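PDB 3C1A: putative oxidoreductase from Magnetospirillum magnetotacticum, which probably catalyses an NAD(P)-dependent oxidation or reduction, as in the GFO/IDH/MocA family, on a substrate not identified here. Local coordinates for residues I75-P78 / E84-L87; K100-T103 / E108-A111; W172-V177 / L305-V310. All blocks are in the same frame, centred on the assembly; numbering follows the deposited sequence.

Contact 1 (I75-P78 / E84-L87)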
loop_
_atom_site.group_PDB
_atom_site.type_symbol
_atom_site.label_atom_id
_atom_site.label_comp_id
_atom_site.label_asym_id
_atom_site.label_seq_id
_atom_site.Cartn_x
_atom_site.Cartn_y
_atom_site.Cartn_z
ATOM N N ILE A 75 4.121 -5.846 -10.543
ATOM C CA ILE A 75 4.775 -6.911 -9.823
ATOM C C ILE A 75 3.945 -7.206 -8.535
ATOM O O ILE A 75 3.994 -6.461 -7.549
ATOM C CB ILE A 75 6.297 -6.538 -9.545
ATOM C CG1 ILE A 75 7.042 -6.359 -10.879
ATOM C CG2 ILE A 75 6.969 -7.585 -8.741
ATOM C CD1 ILE A 75 8.359 -5.583 -10.761
ATOM N N ALA A 76 3.172 -8.294 -8.582
ATOM C CA ALA A 76 2.340 -8.746 -7.476
ATOM C C ALA A 76 2.785 -10.155 -7.025
ATOM O O ALA A 76 2.031 -11.109 -7.075
ATOM C CB ALA A 76 0.894 -8.706 -7.906
ATOM N N THR A 77 4.051 -10.265 -6.623
ATOM C CA THR A 77 4.669 -11.512 -6.184
ATOM C C THR A 77 4.956 -11.415 -4.653
ATOM O O THR A 77 4.796 -10.349 -4.064
ATOM C CB THR A 77 5.994 -11.794 -6.983
ATOM O OG1 THR A 77 6.935 -10.733 -6.789
ATOM C CG2 THR A 77 5.740 -11.966 -8.494
ATOM N N PRO A 78 5.387 -12.525 -4.001
ATOM C CA PRO A 78 5.739 -12.382 -2.590
ATOM C C PRO A 78 6.838 -11.330 -2.475
ATOM O O PRO A 78 7.661 -11.211 -3.389
ATOM C CB PRO A 78 6.252 -13.783 -2.216
ATOM C CG PRO A 78 5.506 -14.691 -3.166
ATOM C CD PRO A 78 5.554 -13.911 -4.459
ATOM N N GLU A 84 14.353 -8.506 -7.170
ATOM C CA GLU A 84 14.919 -9.146 -8.383
ATOM C C GLU A 84 14.107 -8.804 -9.637
ATOM O O GLU A 84 14.641 -8.484 -10.693
ATOM C CB GLU A 84 14.908 -10.651 -8.211
ATOM C CG GLU A 84 15.577 -11.393 -9.319
ATOM C CD GLU A 84 15.378 -12.905 -9.235
ATOM O OE1 GLU A 84 14.559 -13.375 -8.408
ATOM O OE2 GLU A 84 16.042 -13.625 -10.017
ATOM N N ILE A 85 12.801 -8.880 -9.508
ATOM C CA ILE A 85 11.927 -8.652 -10.676
ATOM C C ILE A 85 11.905 -7.175 -11.040
ATOM O O ILE A 85 11.955 -6.827 -12.229
ATOM C CB ILE A 85 10.509 -9.166 -10.431
ATOM C CG1 ILE A 85 10.531 -10.642 -10.043
ATOM C CG2 ILE A 85 9.623 -8.951 -11.637
ATOM C CD1 ILE A 85 9.142 -11.194 -9.839
ATOM N N THR A 86 11.867 -6.313 -10.026
ATOM C CA THR A 86 11.901 -4.853 -10.237
ATOM C C THR A 86 13.183 -4.387 -10.911
ATOM O O THR A 86 13.158 -3.620 -11.833
ATOM C CB THR A 86 11.684 -4.077 -8.899
ATOM O OG1 THR A 86 10.445 -4.478 -8.286
ATOM C CG2 THR A 86 11.680 -2.598 -9.120
ATOM N N LEU A 87 14.321 -4.824 -10.407
ATOM C CA LEU A 87 15.589 -4.536 -11.050
ATOM C C LEU A 87 15.645 -4.982 -12.505
ATOM O O LEU A 87 16.191 -4.254 -13.317
ATOM C CB LEU A 87 16.712 -5.161 -10.253
ATOM C CG LEU A 87 16.948 -4.473 -8.908
ATOM C CD1 LEU A 87 17.834 -5.391 -8.009
ATOM C CD2 LEU A 87 17.562 -3.070 -9.117
#
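Ile75 and Ile85 have matching first torsions. In each, CG1 lies beside the backbone N and CG2 stands anti to it (chi1 -62° in Ile75, -56° in Ile85). Extended second torsions carry CD1 of Ile75 out to Thr86 and CD1 of Ile85 over to Thr77. The two side chains slide past each other in opposite directions. The short branch of Ile85 does the touching here. Its CG2 lies 3.7 Å from CD1 of Ile75, and CG1 of Ile75 is just as near.

The tip of Ile75 goes on to Thr86. Its CD1 reaches 3.7 Å from Thr86 CA and 3.4 Å from Thr86 OG1. The Ile75 methyl offers this hydroxyl no hydrogen bond. Instead, Thr86 OG1 gives a hydrogen bond back to His82 O, one turn earlier in the same helix. With OG1 beside its own backbone N and bonded to His82 O, the oxygen is satisfied where the methyl lies against it.

Thr77 and Ile85 meet tip to tip. CG2 of Thr77 is 3.7 Å from CD1 of Ile85. Thr77 OG1 is almost as close to that methyl, at 3.8 Å, but is hydrogen-bonded to Thr81 OG1. The Ile85 end methyl thus rests against both arms of the threonine.

All four touching residues are buried. Ile85 also packs on Ile16 and Trp61, and Ile75 on Val96 and Val98. The contact joins strand 72-76 to helix 82-91 across the short turn between them. It is the first half of a beta-alpha-beta crossover, completed by strand 95-99, in the parallel sheet of a Rossmann fold.

Contact 2 (K100-T103 / E108-A111)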
loop_
_atom_site.group_PDB
_atom_site.type_symbol
_atom_site.label_atom_id
_atom_site.label_comp_id
_atom_site.label_asym_id
_atom_site.label_seq_id
_atom_site.Cartn_x
_atom_site.Cartn_y
_atom_site.Cartn_z
ATOM N N LYS A 100 3.005 -3.420 -2.224
ATOM C CA LYS A 100 3.646 -3.232 -0.908
ATOM C C LYS A 100 3.767 -4.560 -0.151
ATOM O O LYS A 100 3.004 -5.481 -0.400
ATOM C CB LYS A 100 2.836 -2.243 -0.047
ATOM C CG LYS A 100 1.352 -2.641 0.133
ATOM C CD LYS A 100 0.603 -1.642 1.008
ATOM N N PRO A 101 4.748 -4.678 0.768
ATOM C CA PRO A 101 5.830 -3.743 0.996
ATOM C C PRO A 101 6.849 -3.796 -0.148
ATOM O O PRO A 101 7.039 -4.846 -0.755
ATOM C CB PRO A 101 6.460 -4.241 2.304
ATOM C CG PRO A 101 6.176 -5.625 2.380
ATOM C CD PRO A 101 4.824 -5.817 1.687
ATOM N N LEU A 102 7.490 -2.678 -0.435
ATOM C CA LEU A 102 8.446 -2.592 -1.515
ATOM C C LEU A 102 9.374 -3.823 -1.503
ATOM O O LEU A 102 9.566 -4.506 -2.514
ATOM C CB LEU A 102 9.275 -1.313 -1.364
ATOM C CG LEU A 102 10.494 -1.089 -2.281
ATOM C CD1 LEU A 102 10.048 -1.321 -3.801
ATOM C CD2 LEU A 102 11.023 0.280 -2.179
ATOM N N THR A 103 9.995 -4.041 -0.350
ATOM C CA THR A 103 10.802 -5.205 -0.100
ATOM C C THR A 103 10.633 -5.541 1.378
ATOM O O THR A 103 9.872 -4.881 2.088
ATOM C CB THR A 103 12.297 -4.999 -0.396
ATOM O OG1 THR A 103 12.865 -4.049 0.529
ATOM C CG2 THR A 103 12.516 -4.518 -1.839
ATOM N N GLU A 108 17.944 -4.021 -0.379
ATOM C CA GLU A 108 17.256 -4.329 -1.661
ATOM C C GLU A 108 16.459 -3.113 -2.132
ATOM O O GLU A 108 16.408 -2.780 -3.350
ATOM C CB GLU A 108 16.281 -5.509 -1.511
ATOM C CG GLU A 108 16.885 -6.854 -1.710
ATOM C CD GLU A 108 15.983 -8.036 -1.366
ATOM O OE1 GLU A 108 14.725 -7.925 -1.233
ATOM O OE2 GLU A 108 16.575 -9.133 -1.268
ATOM N N ALA A 109 15.800 -2.484 -1.159
ATOM C CA ALA A 109 15.049 -1.250 -1.379
ATOM C C ALA A 109 15.995 -0.223 -1.958
ATOM O O ALA A 109 15.701 0.401 -2.954
ATOM C CB ALA A 109 14.524 -0.758 -0.085
ATOM N N GLU A 110 17.152 -0.054 -1.327
ATOM C CA GLU A 110 18.137 0.930 -1.797
ATOM C C GLU A 110 18.681 0.585 -3.184
ATOM O O GLU A 110 18.981 1.489 -3.962
ATOM C CB GLU A 110 19.259 1.054 -0.767
ATOM C CG GLU A 110 18.730 1.689 0.498
ATOM C CD GLU A 110 19.686 1.654 1.652
ATOM O OE1 GLU A 110 20.387 0.629 1.833
ATOM O OE2 GLU A 110 19.698 2.649 2.410
ATOM N N ALA A 111 18.782 -0.704 -3.513
ATOM C CA ALA A 111 19.294 -1.145 -4.831
ATOM C C ALA A 111 18.324 -0.786 -5.947
ATOM O O ALA A 111 18.706 -0.322 -7.039
ATOM C CB ALA A 111 19.552 -2.621 -4.855
#
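Thr103 meets Glu108 and Ala109 with all three of its side-chain atoms beyond CA. Its OG1 sits between the backbone N and the carbonyl carbon (chi1 67°), which leaves CG2 beside the N. This rotation sets CG2 3.9 Å from Glu108 CB and OG1 3.7 Å from Ala109 CB. Thr103 OG1 is also 3.7 Å from Ala109 N, too far for a bond. The hydroxyl is given instead to Asp105 O. With an alanine in place of Thr103, Asp105 O would probably lose its hydroxyl partner and a gap would open beside Glu108 CB.

Glu108 crosses the threonine at a slant. Its CG lies anti to the carbonyl carbon (chi1 -87°), and the extended chain brings OE1 alongside Thr103, 3.9 Å from its CB. Glu108 N is held by Asp105 OD2, so Asp105 serves both sides of the turn.

Leu102 adds a looser touch. Its CG is anti to the backbone N (chi1 172°), and CD2 stops 4.2 Å from Ala109 CB.

Between the two segments the contact is van der Waals packing alone. Polar bonds to the turn into helix 106-119 come from Asp105, and from His82 to Leu102 O.

Contact 3 (W172-V177 / L305-V310); sequences WGAHDV and LRVVRV
Val307 of helix 301-314 faces Ala174 and Val177 of helix 168-184 in a buried contact. Its CG1 makes the close contacts. Val307 CB comes only loosely near Val177 CG1, at 4.4 Å. CG1, anti to the backbone N (chi1 169°), reaches furthest toward the other helix. It lies 3.8 Å from Ala174 CA and 3.9 Å from Ala174 CB, so it rests on the backbone as much as on the methyl. The same CG1 is 4.2 Å from Val177 CG1. Val307 CG2 is about as far from Val177 CG1, at 4.3 Å, and does not approach Ala174 closely.

Val177 CG1 is therefore shared. One turn further along helix 301-314, Val310 approaches it with CB and CG1, the latter at 4.0 Å. The small Ala174 lets a valine methyl sit close to the helix backbone.

The axes of segments 172-177 and 305-310 come within 9.7 Å, their N-to-C directions 121° apart. Val177 also packs on Ile222 of strand 218-225, and Leu305 on helix 106-119. The last helix thus lies between helix 168-184 of the C-terminal domain and the Rossmann domain, an interdomain helix packing consistent with the two-domain GFO/IDH/MocA fold.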
loop_
_atom_site.group_PDB
_atom_site.type_symbol
_atom_site.label_atom_id
_atom_site.label_comp_id
_atom_site.label_asym_id
_atom_site.label_seq_id
_atom_site.Cartn_x
_atom_site.Cartn_y
_atom_site.Cartn_z
ATOM N N TRP A 172 0.790 -5.919 6.944
ATOM C CA TRP A 172 -0.210 -4.921 7.328
ATOM C C TRP A 172 0.438 -3.597 7.666
ATOM O O TRP A 172 -0.095 -2.571 7.363
ATOM C CB TRP A 172 -1.027 -5.381 8.540
ATOM C CG TRP A 172 -1.771 -6.677 8.378
ATOM C CD1 TRP A 172 -1.581 -7.647 7.418
ATOM C CD2 TRP A 172 -2.804 -7.175 9.244
ATOM N NE1 TRP A 172 -2.456 -8.697 7.630
ATOM C CE2 TRP A 172 -3.209 -8.435 8.741
ATOM C CE3 TRP A 172 -3.445 -6.670 10.371
ATOM C CZ2 TRP A 172 -4.216 -9.184 9.340
ATOM C CZ3 TRP A 172 -4.423 -7.423 10.963
ATOM C CH2 TRP A 172 -4.784 -8.672 10.467
ATOM N N GLY A 173 1.608 -3.617 8.300
ATOM C CA GLY A 173 2.255 -2.369 8.722
ATOM C C GLY A 173 2.633 -1.420 7.592
ATOM O O GLY A 173 2.489 -0.206 7.731
ATOM N N ALA A 174 3.093 -1.958 6.461
ATOM C CA ALA A 174 3.448 -1.127 5.317
ATOM C C ALA A 174 2.209 -0.323 4.871
ATOM O O ALA A 174 2.296 0.825 4.453
ATOM C CB ALA A 174 4.038 -1.999 4.144
ATOM N N HIS A 175 1.050 -0.900 5.034
ATOM C CA HIS A 175 -0.183 -0.209 4.604
ATOM C C HIS A 175 -0.407 1.085 5.461
ATOM O O HIS A 175 -0.665 2.184 4.937
ATOM C CB HIS A 175 -1.330 -1.176 4.715
ATOM C CG HIS A 175 -2.632 -0.610 4.278
ATOM N ND1 HIS A 175 -2.864 -0.204 2.984
ATOM C CD2 HIS A 175 -3.771 -0.356 4.970
ATOM C CE1 HIS A 175 -4.103 0.265 2.892
ATOM N NE2 HIS A 175 -4.671 0.195 4.087
ATOM N N ASP A 176 -0.220 0.963 6.773
ATOM C CA ASP A 176 -0.435 2.092 7.690
ATOM C C ASP A 176 0.810 2.979 7.850
ATOM O O ASP A 176 0.672 4.160 8.066
ATOM C CB ASP A 176 -0.985 1.584 9.036
ATOM C CG ASP A 176 -2.299 0.813 8.870
ATOM O OD1 ASP A 176 -3.107 1.193 7.999
ATOM O OD2 ASP A 176 -2.520 -0.192 9.568
ATOM N N VAL A 177 2.013 2.440 7.754
ATOM C CA VAL A 177 3.181 3.294 7.801
ATOM C C VAL A 177 3.215 4.294 6.615
ATOM O O VAL A 177 3.494 5.505 6.810
ATOM C CB VAL A 177 4.492 2.482 7.933
ATOM C CG1 VAL A 177 5.654 3.399 7.794
ATOM C CG2 VAL A 177 4.474 1.724 9.237
ATOM N N LEU A 305 10.644 3.066 -0.077
ATOM C CA LEU A 305 11.927 2.876 0.605
ATOM C C LEU A 305 11.861 3.349 2.079
ATOM O O LEU A 305 12.352 2.661 3.005
ATOM C CB LEU A 305 13.046 3.557 -0.179
ATOM C CG LEU A 305 14.413 3.749 0.502
ATOM C CD1 LEU A 305 15.026 2.449 1.011
ATOM C CD2 LEU A 305 15.324 4.381 -0.494
ATOM N N ARG A 306 11.268 4.508 2.294
ATOM C CA ARG A 306 11.188 5.090 3.638
ATOM C C ARG A 306 10.311 4.213 4.548
ATOM O O ARG A 306 10.603 4.085 5.730
ATOM C CB ARG A 306 10.641 6.511 3.575
ATOM C CG ARG A 306 11.551 7.485 2.851
ATOM C CD ARG A 306 10.796 8.756 2.454
ATOM N NE ARG A 306 10.127 9.343 3.600
ATOM C CZ ARG A 306 9.028 10.086 3.562
ATOM N NH1 ARG A 306 8.491 10.432 2.406
ATOM N NH2 ARG A 306 8.501 10.545 4.689
ATOM N N VAL A 307 9.233 3.645 3.987
ATOM C CA VAL A 307 8.354 2.677 4.711
ATOM C C VAL A 307 9.158 1.448 5.128
ATOM O O VAL A 307 8.986 0.965 6.253
ATOM C CB VAL A 307 7.210 2.181 3.851
ATOM C CG1 VAL A 307 6.498 1.006 4.508
ATOM C CG2 VAL A 307 6.211 3.382 3.476
ATOM N N VAL A 308 9.966 0.917 4.199
ATOM C CA VAL A 308 10.846 -0.232 4.499
ATOM C C VAL A 308 11.833 0.086 5.617
ATOM O O VAL A 308 12.146 -0.776 6.484
ATOM C CB VAL A 308 11.606 -0.753 3.245
ATOM C CG1 VAL A 308 12.754 -1.739 3.626
ATOM C CG2 VAL A 308 10.681 -1.477 2.283
ATOM N N ARG A 309 12.312 1.319 5.637
ATOM C CA ARG A 309 13.261 1.730 6.691
ATOM C C ARG A 309 12.604 1.692 8.065
ATOM O O ARG A 309 13.147 1.160 9.013
ATOM C CB ARG A 309 13.843 3.119 6.411
ATOM C CG ARG A 309 14.848 3.529 7.492
ATOM C CD ARG A 309 15.547 4.836 7.213
ATOM N NE ARG A 309 16.339 4.777 5.997
ATOM C CZ ARG A 309 16.019 5.388 4.863
ATOM N NH1 ARG A 309 14.913 6.114 4.768
ATOM N NH2 ARG A 309 16.813 5.275 3.811
ATOM N N VAL A 310 11.396 2.211 8.159
ATOM C CA VAL A 310 10.688 2.262 9.418
ATOM C C VAL A 310 10.312 0.836 9.860
ATOM O O VAL A 310 10.373 0.509 11.037
ATOM C CB VAL A 310 9.372 3.089 9.288
ATOM C CG1 VAL A 310 8.520 2.952 10.545
ATOM C CG2 VAL A 310 9.643 4.544 8.973
#

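How the contacts relate
The chain meets the contacts in series, and none nests in or crosses another. Contact 1 closes the turn between strand 72-76 and helix 82-91. The chain then runs through strand 95-99, and contact 2 closes the next turn, into helix 106-119. These two touch where Leu87 CD2 packs 3.6 Å from Ala111 O, so neighbouring Rossmann helices lie together. Contact 3 closes a far longer loop, its segments 128 residues apart, that takes in most of the C-terminal sheet. It touches contact 2 through Leu305 on Ala109 and Ala174 on Pro101. Contacts 1 and 3 stay apart, their centres about 17 Å from each other. Contact 2 bridges them.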